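Local coordinates for protein hydratase ChsH2 (Mycobacterium tuberculosis KZN 4207, PDB 4WNB) that hydrates the steroid enoyl-CoA thioester 3-oxo-4,17-pregnadiene-20-carboxyl-CoA to its 17-hydroxy product during degradation of the cholesterol side chain, at residues G18-R23 and I123-G128; P65-Q70 and Q109-Y114; N145-W150 and V157-W162. One frame throughout, in Å; residues are numbered along the deposited sequence.

Contact 1. Residues G18-R23 and I123-G128; sequences GPSKPR and ISAELG
S20 is the residue through which the extended chain 18-23 is fastened to strand 123-128 of the hot-dog sheet. Its backbone N donates to A125 O, and its hydroxyl accepts from A125 N, with S20 OG 2.8 Å from A125 N. A positive first torsion (69°) places OG between the backbone N and the carbonyl carbon of S20, from where it reaches back to the strand, so S20 and A125 are joined by two hydrogen bonds. S124 answers with its own hydroxyl, whose OG donates to S20 O over 2.5 Å, so both serines satisfy backbone polar groups across the gap. A water lies 2.6 Å from S20 OG and is also within bonding distance of K21 O and I123 O, which may share its protons. Next along the chain R23 and I123 form an antiparallel hydrogen-bonded pair, R23 N to I123 O and I123 N to R23 O both spanning 2.9 Å. On the face that carries these two side chains, I123 CG2 lies over one face of the R23 guanidinium, 3.5 Å from NH2, while R23 NH1 is bonded to T73 O. The outer side is looser: the P19 and E126 side chains run side by side, P19 CB and E126 OE2 being 4.1 Å apart, P22 is exposed, and K21 starts away from the strand and is exposed too. The loop follows helix 4-16 and enters strand 23-24 at one edge of the sheet within this chain. Strand 121-136 separates it from strand 141-152, where I123 and A125 rest on I148, while L127 meets helix 4-16.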
loop_
_atom_site.group_PDB
_atom_site.type_symbol
_atom_site.label_atom_id
_atom_site.label_comp_id
_atom_site.label_asym_id
_atom_site.label_seq_id
_atom_site.Cartn_x
_atom_site.Cartn_y
_atom_site.Cartn_z
ATOM N N GLY A 18 12.582 -17.426 27.174
ATOM C CA GLY A 18 13.275 -16.182 26.922
ATOM C C GLY A 18 12.717 -15.474 25.701
ATOM O O GLY A 18 11.820 -15.986 25.019
ATOM N N PRO A 19 13.254 -14.286 25.414
ATOM C CA PRO A 19 12.771 -13.479 24.288
ATOM C C PRO A 19 13.048 -14.121 22.929
ATOM O O PRO A 19 14.003 -14.888 22.773
ATOM C CB PRO A 19 13.550 -12.169 24.436
ATOM C CG PRO A 19 14.788 -12.546 25.185
ATOM C CD PRO A 19 14.382 -13.652 26.120
ATOM N N SER A 20 12.212 -13.797 21.953
ATOM C CA SER A 20 12.425 -14.252 20.587
ATOM C C SER A 20 13.791 -13.765 20.085
ATOM O O SER A 20 14.294 -12.718 20.526
ATOM C CB SER A 20 11.299 -13.751 19.684
ATOM O OG SER A 20 11.387 -12.342 19.537
ATOM N N LYS A 21 14.415 -14.522 19.186
ATOM C CA LYS A 21 15.707 -14.091 18.650
ATOM C C LYS A 21 15.431 -12.957 17.679
ATOM O O LYS A 21 14.409 -12.988 16.992
ATOM C CB LYS A 21 16.456 -15.239 17.973
ATOM C CG LYS A 21 15.826 -15.761 16.695
ATOM C CD LYS A 21 16.492 -17.057 16.230
ATOM C CE LYS A 21 16.310 -18.177 17.260
ATOM N NZ LYS A 21 16.822 -19.508 16.799
ATOM N N PRO A 22 16.308 -11.939 17.659
ATOM C CA PRO A 22 16.065 -10.730 16.859
ATOM C C PRO A 22 15.731 -11.063 15.422
ATOM O O PRO A 22 16.396 -11.881 14.793
ATOM C CB PRO A 22 17.383 -9.966 16.966
ATOM C CG PRO A 22 17.909 -10.371 18.313
ATOM C CD PRO A 22 17.537 -11.828 18.458
ATOM N N ARG A 23 14.664 -10.447 14.926
ATOM C CA ARG A 23 14.235 -10.655 13.563
ATOM C C ARG A 23 14.437 -9.346 12.807
ATOM O O ARG A 23 13.955 -8.303 13.239
ATOM C CB ARG A 23 12.776 -11.108 13.537
ATOM C CG ARG A 23 12.158 -11.142 12.157
ATOM C CD ARG A 23 10.788 -11.791 12.196
ATOM N NE ARG A 23 9.821 -11.108 13.059
ATOM C CZ ARG A 23 9.129 -10.027 12.697
ATOM N NH1 ARG A 23 9.325 -9.480 11.507
ATOM N NH2 ARG A 23 8.256 -9.477 13.530
ATOM N N ILE A 123 13.687 -6.708 15.621
ATOM C CA ILE A 123 12.675 -6.795 16.669
ATOM C C ILE A 123 12.826 -8.068 17.503
ATOM O O ILE A 123 13.034 -9.154 16.962
ATOM C CB ILE A 123 11.238 -6.723 16.056
ATOM C CG1 ILE A 123 10.164 -6.803 17.133
ATOM C CG2 ILE A 123 11.007 -7.818 15.004
ATOM C CD1 ILE A 123 8.735 -6.612 16.563
ATOM N N SER A 124 12.739 -7.909 18.822
ATOM C CA SER A 124 12.649 -9.034 19.750
ATOM C C SER A 124 11.428 -8.875 20.674
ATOM O O SER A 124 11.131 -7.766 21.118
ATOM C CB SER A 124 13.934 -9.143 20.578
ATOM O OG SER A 124 13.950 -10.361 21.319
ATOM N N ALA A 125 10.746 -9.981 20.978
ATOM C CA ALA A 125 9.525 -9.955 21.797
ATOM C C ALA A 125 9.644 -10.829 23.044
ATOM O O ALA A 125 10.224 -11.908 22.996
ATOM C CB ALA A 125 8.320 -10.402 20.960
ATOM N N GLU A 126 9.088 -10.358 24.158
ATOM C CA GLU A 126 9.106 -11.106 25.417
ATOM C C GLU A 126 7.752 -11.020 26.095
ATOM O O GLU A 126 7.055 -10.030 25.962
ATOM C CB GLU A 126 10.195 -10.566 26.357
ATOM C CG GLU A 126 10.713 -11.562 27.335
ATOM C CD GLU A 126 11.919 -11.034 28.097
ATOM O OE1 GLU A 126 12.313 -11.663 29.100
ATOM O OE2 GLU A 126 12.466 -9.987 27.682
ATOM N N LEU A 127 7.369 -12.067 26.814
ATOM C CA LEU A 127 6.121 -12.045 27.567
ATOM C C LEU A 127 6.289 -11.242 28.867
ATOM O O LEU A 127 7.273 -11.422 29.583
ATOM C CB LEU A 127 5.679 -13.472 27.878
ATOM C CG LEU A 127 4.203 -13.741 28.108
ATOM C CD1 LEU A 127 3.430 -13.537 26.818
ATOM C CD2 LEU A 127 4.035 -15.159 28.635
ATOM N N GLY A 128 5.340 -10.356 29.164
ATOM C CA GLY A 128 5.382 -9.583 30.400
ATOM C C GLY A 128 4.389 -10.147 31.394
ATOM O O GLY A 128 4.153 -11.355 31.410
HETATM O O HOH W 1 11.898 -11.741 17.094
#

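Contact 2. Residues P65-Q70 and Q109-Y114. With CA (calcium ion), chain D.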
loop_
_atom_site.group_PDB
_atom_site.type_symbol
_atom_site.label_atom_id
_atom_site.label_comp_id
_atom_site.label_asym_id
_atom_site.label_seq_id
_atom_site.Cartn_x
_atom_site.Cartn_y
_atom_site.Cartn_z
ATOM N N PRO A 65 9.470 9.069 10.937
ATOM C CA PRO A 65 8.479 9.270 11.995
ATOM C C PRO A 65 8.664 8.223 13.087
ATOM O O PRO A 65 8.750 7.034 12.786
ATOM C CB PRO A 65 7.136 9.087 11.272
ATOM C CG PRO A 65 7.436 9.423 9.840
ATOM C CD PRO A 65 8.832 8.902 9.612
ATOM N N PRO A 66 8.781 8.667 14.337
ATOM C CA PRO A 66 8.924 7.708 15.437
ATOM C C PRO A 66 7.834 6.634 15.403
ATOM O O PRO A 66 8.137 5.461 15.615
ATOM C CB PRO A 66 8.799 8.585 16.675
ATOM C CG PRO A 66 9.369 9.910 16.231
ATOM C CD PRO A 66 9.003 10.061 14.766
ATOM N N ALA A 67 6.602 7.034 15.104
ATOM C CA ALA A 67 5.464 6.120 15.086
ATOM C C ALA A 67 5.522 5.120 13.927
ATOM O O ALA A 67 4.626 4.288 13.797
ATOM C CB ALA A 67 4.148 6.913 15.023
ATOM N N MET A 68 6.566 5.190 13.097
ATOM C CA MET A 68 6.755 4.187 12.048
ATOM C C MET A 68 7.551 2.969 12.542
ATOM O O MET A 68 7.744 2.023 11.787
ATOM C CB MET A 68 7.457 4.796 10.822
ATOM C CG MET A 68 6.509 5.497 9.867
ATOM S SD MET A 68 7.279 5.803 8.243
ATOM C CE MET A 68 7.093 4.183 7.502
ATOM N N ILE A 69 7.989 2.975 13.800
ATOM C CA ILE A 69 8.971 1.970 14.226
ATOM C C ILE A 69 8.414 0.546 13.994
ATOM O O ILE A 69 9.097 -0.326 13.464
ATOM C CB ILE A 69 9.427 2.180 15.732
ATOM C CG1 ILE A 69 10.477 1.139 16.116
ATOM C CG2 ILE A 69 8.257 2.126 16.707
ATOM C CD1 ILE A 69 11.807 1.338 15.400
ATOM N N GLN A 70 7.144 0.346 14.300
ATOM C CA GLN A 70 6.543 -0.975 14.160
ATOM C C GLN A 70 6.364 -1.345 12.680
ATOM O O GLN A 70 6.374 -2.517 12.304
ATOM C CB GLN A 70 5.207 -0.994 14.905
ATOM C CG GLN A 70 4.661 -2.354 15.215
ATOM C CD GLN A 70 3.412 -2.258 16.067
ATOM O OE1 GLN A 70 3.161 -1.226 16.681
ATOM N NE2 GLN A 70 2.616 -3.323 16.094
ATOM N N GLN A 109 4.366 3.038 23.260
ATOM C CA GLN A 109 5.661 2.988 22.582
ATOM C C GLN A 109 6.625 4.029 23.123
ATOM O O GLN A 109 6.228 5.154 23.367
ATOM C CB GLN A 109 5.504 3.198 21.073
ATOM C CG GLN A 109 4.614 2.170 20.428
ATOM C CD GLN A 109 4.648 2.205 18.917
ATOM O OE1 GLN A 109 4.915 3.245 18.294
ATOM N NE2 GLN A 109 4.389 1.054 18.310
ATOM N N THR A 110 7.885 3.638 23.289
ATOM C CA THR A 110 8.936 4.543 23.737
ATOM C C THR A 110 10.013 4.641 22.677
ATOM O O THR A 110 10.489 3.621 22.165
ATOM C CB THR A 110 9.543 4.065 25.077
ATOM O OG1 THR A 110 8.524 4.125 26.068
ATOM C CG2 THR A 110 10.691 4.949 25.500
ATOM N N TYR A 111 10.370 5.875 22.329
ATOM C CA TYR A 111 11.359 6.146 21.290
ATOM C C TYR A 111 12.611 6.759 21.897
ATOM O O TYR A 111 12.591 7.911 22.340
ATOM C CB TYR A 111 10.779 7.090 20.229
ATOM C CG TYR A 111 9.361 6.739 19.849
ATOM C CD1 TYR A 111 9.077 5.574 19.142
ATOM C CD2 TYR A 111 8.304 7.561 20.208
ATOM C CE1 TYR A 111 7.781 5.245 18.796
ATOM C CE2 TYR A 111 7.002 7.239 19.862
ATOM C CZ TYR A 111 6.749 6.077 19.160
ATOM O OH TYR A 111 5.455 5.762 18.814
ATOM N N HIS A 112 13.698 5.996 21.906
ATOM C CA HIS A 112 14.935 6.451 22.524
ATOM C C HIS A 112 15.607 7.513 21.655
ATOM O O HIS A 112 16.175 8.473 22.168
ATOM C CB HIS A 112 15.868 5.275 22.756
ATOM C CG HIS A 112 15.416 4.355 23.854
ATOM N ND1 HIS A 112 15.045 4.812 25.101
ATOM C CD2 HIS A 112 15.287 3.007 23.897
ATOM C CE1 HIS A 112 14.707 3.787 25.864
ATOM N NE2 HIS A 112 14.840 2.681 25.154
ATOM N N ARG A 113 15.529 7.330 20.341
ATOM C CA ARG A 113 16.007 8.335 19.391
ATOM C C ARG A 113 15.282 8.189 18.060
ATOM O O ARG A 113 14.622 7.173 17.817
ATOM C CB ARG A 113 17.507 8.206 19.149
ATOM C CG ARG A 113 17.930 6.918 18.438
ATOM C CD ARG A 113 19.359 7.054 17.904
ATOM N NE ARG A 113 19.931 5.821 17.353
ATOM C CZ ARG A 113 19.927 5.507 16.061
ATOM N NH1 ARG A 113 19.343 6.316 15.187
ATOM N NH2 ARG A 113 20.479 4.374 15.644
ATOM N N TYR A 114 15.433 9.196 17.199
ATOM C CA TYR A 114 14.949 9.099 15.823
ATOM C C TYR A 114 15.884 8.256 14.958
ATOM O O TYR A 114 17.102 8.231 15.168
ATOM C CB TYR A 114 14.795 10.490 15.202
ATOM C CG TYR A 114 13.597 11.266 15.691
ATOM C CD1 TYR A 114 13.426 11.540 17.044
ATOM C CD2 TYR A 114 12.649 11.748 14.800
ATOM C CE1 TYR A 114 12.330 12.249 17.496
ATOM C CE2 TYR A 114 11.561 12.470 15.234
ATOM C CZ TYR A 114 11.406 12.722 16.585
ATOM O OH TYR A 114 10.319 13.428 17.045
HETATM CA CA CA D . 14.771 0.736 26.159
HETATM O O HOH W 2 5.063 2.193 15.606
#
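Q109 OE1 receives the hydroxyl of Y111, with Y111 OH 2.6 Å from Q109 OE1, and a water 2.9 Å from the same Q109 OE1. That water carries the link to segment 65-70, donating to A67 O and accepting from Q70 N, so the 3-10 segment 66-68 and the weakly bonded start of helix 69-72 are tied to strand 101-111 of the hot-dog sheet. The tyrosine bond lies in the carbonyl plane on a lone pair of the Q109 amide, which helps to fix the rotation of both side chains. P66 is the main apolar contact, set between two rings. Its CB stands 3.6 Å from the centroid of the Y111 ring, nearly over the centre of that face, while P66 CG sits off-centre over a face of Y114. Both are CH-pi contacts. I69 comes in at the Y111 edge instead, its CG2 in the ring plane. Beyond the buried contact, Q109 and T110 pair with an antiparallel strand of a different protein chain, whose backbone also binds Y114 OH. At the end of the strand H112 leaves this packing to bind a calcium ion, which D156 also ligates; H112 NE2 lies 2.2 Å from the calcium.

Contact 3. Residues N145-W150 and V157-W162; sequences NQHIVW and VAEMNW. With CD (cadmium ion), chain C.
H147 and E159 reach from neighbouring strands of a beta hairpin in the hot-dog sheet to one cadmium ion. H147 NE2 binds it at 2.6 Å, and both carboxylate oxygens of E159 bind as well, E159 OE2 also at 2.6 Å. A water is a further ligand, with N161 ND2 weakly bonded to it. The imidazole and carboxylate planes stand 82° apart; the H147 ring swings out with CG anti to its backbone N (chi1 174°), and E159 OE2 lies at the ring edge, near its plane.

What positions this pair is the ladder beneath it. Strands 145-150 and 157-162 run antiparallel, their segment axes 168° apart, with backbone bonds in both directions at Q146 and W162 and again at I148 and M160; I148 N is 2.7 Å from M160 O. H147 faces N161, and V149 faces E159, on the metal side.

The opposite face, that of I148, W150, A158 and M160, is buried. W150 turns the edge of its indole toward strand 157-162, W150 CZ3 3.6 Å from M160 CB, while I148 CG2 covers one face of the ring off-centre, toward the rim, and W150 NE1 bonds T73 OG1. M160 CE fits against I148 CG1 at 3.7 Å. I69 and Q70 of helix 69-72 pack on this face too.

At the turn-side end the register slips: V157 and A158 both lie opposite W150 in a classic beta bulge, V157 N bonding W150 O and A158 N making a weak second bond. At the far end W162 NE1 donates to Q146 OE1 over 3.3 Å, from above the amide plane of Q146.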
loop_
_atom_site.group_PDB
_atom_site.type_symbol
_atom_site.label_atom_id
_atom_site.label_comp_id
_atom_site.label_asym_id
_atom_site.label_seq_id
_atom_site.Cartn_x
_atom_site.Cartn_y
_atom_site.Cartn_z
ATOM N N ASN A 145 0.397 -8.955 28.760
ATOM C CA ASN A 145 1.327 -7.936 28.294
ATOM C C ASN A 145 2.478 -8.534 27.512
ATOM O O ASN A 145 3.037 -9.560 27.890
ATOM C CB ASN A 145 1.894 -7.128 29.470
ATOM C CG ASN A 145 0.810 -6.466 30.293
ATOM O OD1 ASN A 145 0.269 -5.432 29.909
ATOM N ND2 ASN A 145 0.488 -7.060 31.431
ATOM N N GLN A 146 2.837 -7.870 26.426
ATOM C CA GLN A 146 3.996 -8.273 25.651
ATOM C C GLN A 146 4.942 -7.100 25.541
ATOM O O GLN A 146 4.529 -5.954 25.385
ATOM C CB GLN A 146 3.581 -8.773 24.268
ATOM C CG GLN A 146 4.728 -9.314 23.438
ATOM C CD GLN A 146 4.245 -10.109 22.248
ATOM O OE1 GLN A 146 4.224 -9.609 21.121
ATOM N NE2 GLN A 146 3.837 -11.355 22.490
ATOM N N HIS A 147 6.223 -7.397 25.620
ATOM C CA HIS A 147 7.211 -6.355 25.613
ATOM C C HIS A 147 8.118 -6.516 24.402
ATOM O O HIS A 147 8.786 -7.546 24.244
ATOM C CB HIS A 147 7.989 -6.407 26.922
ATOM C CG HIS A 147 9.142 -5.473 26.973
ATOM N ND1 HIS A 147 10.432 -5.883 26.722
ATOM C CD2 HIS A 147 9.211 -4.153 27.256
ATOM C CE1 HIS A 147 11.247 -4.854 26.842
ATOM N NE2 HIS A 147 10.530 -3.793 27.157
ATOM N N ILE A 148 8.140 -5.484 23.561
ATOM C CA ILE A 148 8.866 -5.506 22.294
ATOM C C ILE A 148 10.051 -4.549 22.336
ATOM O O ILE A 148 9.916 -3.426 22.795
ATOM C CB ILE A 148 7.971 -5.069 21.097
ATOM C CG1 ILE A 148 6.696 -5.905 20.983
ATOM C CG2 ILE A 148 8.788 -5.011 19.806
ATOM C CD1 ILE A 148 6.842 -7.336 21.278
ATOM N N VAL A 149 11.208 -4.988 21.862
ATOM C CA VAL A 149 12.353 -4.093 21.765
ATOM C C VAL A 149 12.860 -4.050 20.331
ATOM O O VAL A 149 12.986 -5.089 19.676
ATOM C CB VAL A 149 13.504 -4.518 22.715
ATOM C CG1 VAL A 149 14.760 -3.679 22.458
ATOM C CG2 VAL A 149 13.061 -4.368 24.142
ATOM N N TRP A 150 13.099 -2.835 19.846
ATOM C CA TRP A 150 13.725 -2.629 18.548
ATOM C C TRP A 150 15.158 -2.149 18.700
ATOM O O TRP A 150 15.444 -1.256 19.510
ATOM C CB TRP A 150 12.963 -1.609 17.710
ATOM C CG TRP A 150 11.644 -2.092 17.192
ATOM C CD1 TRP A 150 11.426 -2.828 16.061
ATOM C CD2 TRP A 150 10.356 -1.864 17.773
ATOM N NE1 TRP A 150 10.083 -3.069 15.900
ATOM C CE2 TRP A 150 9.402 -2.468 16.922
ATOM C CE3 TRP A 150 9.911 -1.184 18.909
ATOM C CZ2 TRP A 150 8.035 -2.440 17.193
ATOM C CZ3 TRP A 150 8.537 -1.151 19.174
ATOM C CH2 TRP A 150 7.623 -1.775 18.319
ATOM N N VAL A 157 16.792 1.119 20.395
ATOM C CA VAL A 157 16.307 2.397 19.863
ATOM C C VAL A 157 14.821 2.687 20.142
ATOM O O VAL A 157 14.385 3.833 20.039
ATOM C CB VAL A 157 16.536 2.508 18.322
ATOM C CG1 VAL A 157 18.021 2.465 17.982
ATOM C CG2 VAL A 157 15.794 1.418 17.570
ATOM N N ALA A 158 14.050 1.663 20.494
ATOM C CA ALA A 158 12.639 1.851 20.800
ATOM C C ALA A 158 12.039 0.614 21.445
ATOM O O ALA A 158 12.589 -0.482 21.342
ATOM C CB ALA A 158 11.851 2.204 19.519
ATOM N N GLU A 159 10.889 0.789 22.080
ATOM C CA GLU A 159 10.197 -0.353 22.652
ATOM C C GLU A 159 8.705 -0.136 22.680
ATOM O O GLU A 159 8.211 0.983 22.522
ATOM C CB GLU A 159 10.701 -0.637 24.053
ATOM C CG GLU A 159 10.397 0.465 25.019
ATOM C CD GLU A 159 10.405 -0.043 26.416
ATOM O OE1 GLU A 159 11.532 -0.186 26.952
ATOM O OE2 GLU A 159 9.285 -0.298 26.928
ATOM N N MET A 160 7.986 -1.233 22.856
ATOM C CA MET A 160 6.545 -1.187 22.905
ATOM C C MET A 160 6.104 -2.142 23.981
ATOM O O MET A 160 6.588 -3.273 24.061
ATOM C CB MET A 160 5.925 -1.558 21.570
ATOM C CG MET A 160 4.424 -1.790 21.647
ATOM S SD MET A 160 3.657 -1.907 20.028
ATOM C CE MET A 160 4.463 -3.368 19.372
ATOM N N ASN A 161 5.250 -1.664 24.863
ATOM C CA ASN A 161 4.587 -2.576 25.764
ATOM C C ASN A 161 3.143 -2.590 25.366
ATOM O O ASN A 161 2.473 -1.554 25.370
ATOM C CB ASN A 161 4.760 -2.173 27.224
ATOM C CG ASN A 161 4.530 -3.337 28.152
ATOM O OD1 ASN A 161 3.397 -3.798 28.330
ATOM N ND2 ASN A 161 5.609 -3.847 28.726
ATOM N N TRP A 162 2.652 -3.741 24.948
ATOM C CA TRP A 162 1.256 -3.751 24.605
ATOM C C TRP A 162 0.514 -4.881 25.294
ATOM O O TRP A 162 1.094 -5.846 25.816
ATOM C CB TRP A 162 1.069 -3.786 23.095
ATOM C CG TRP A 162 1.383 -5.058 22.434
ATOM C CD1 TRP A 162 2.578 -5.711 22.422
ATOM C CD2 TRP A 162 0.487 -5.833 21.639
ATOM N NE1 TRP A 162 2.475 -6.865 21.670
ATOM C CE2 TRP A 162 1.199 -6.960 21.181
ATOM C CE3 TRP A 162 -0.850 -5.683 21.267
ATOM C CZ2 TRP A 162 0.613 -7.934 20.375
ATOM C CZ3 TRP A 162 -1.425 -6.643 20.462
ATOM C CH2 TRP A 162 -0.700 -7.758 20.032
HETATM CD CD CD C . 10.492 -1.730 28.702
HETATM O O HOH W 3 8.043 -1.901 29.956
#

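In the fold
All three contacts reach one antiparallel sheet of the hot-dog fold, with strand order 23-24, 121-136, 141-152, 155-167, 101-111; in contact 2 it is strand 101-111 that does so. Contact 3 takes the middle, about 9 Å between centres from contact 1 and about 11 Å from contact 2; the latter two lie on its flanks, centres about 18 Å apart, and do not touch. Along the chain, contact 2 is nested within the loop that contact 1 closes, and contact 3 follows both. Backbone bonds link contact 3 to each flank, E126 with H147 and T110 with E159. The sheet also carries, on its four long strands, residues of the pocket for the bound steroid-CoA.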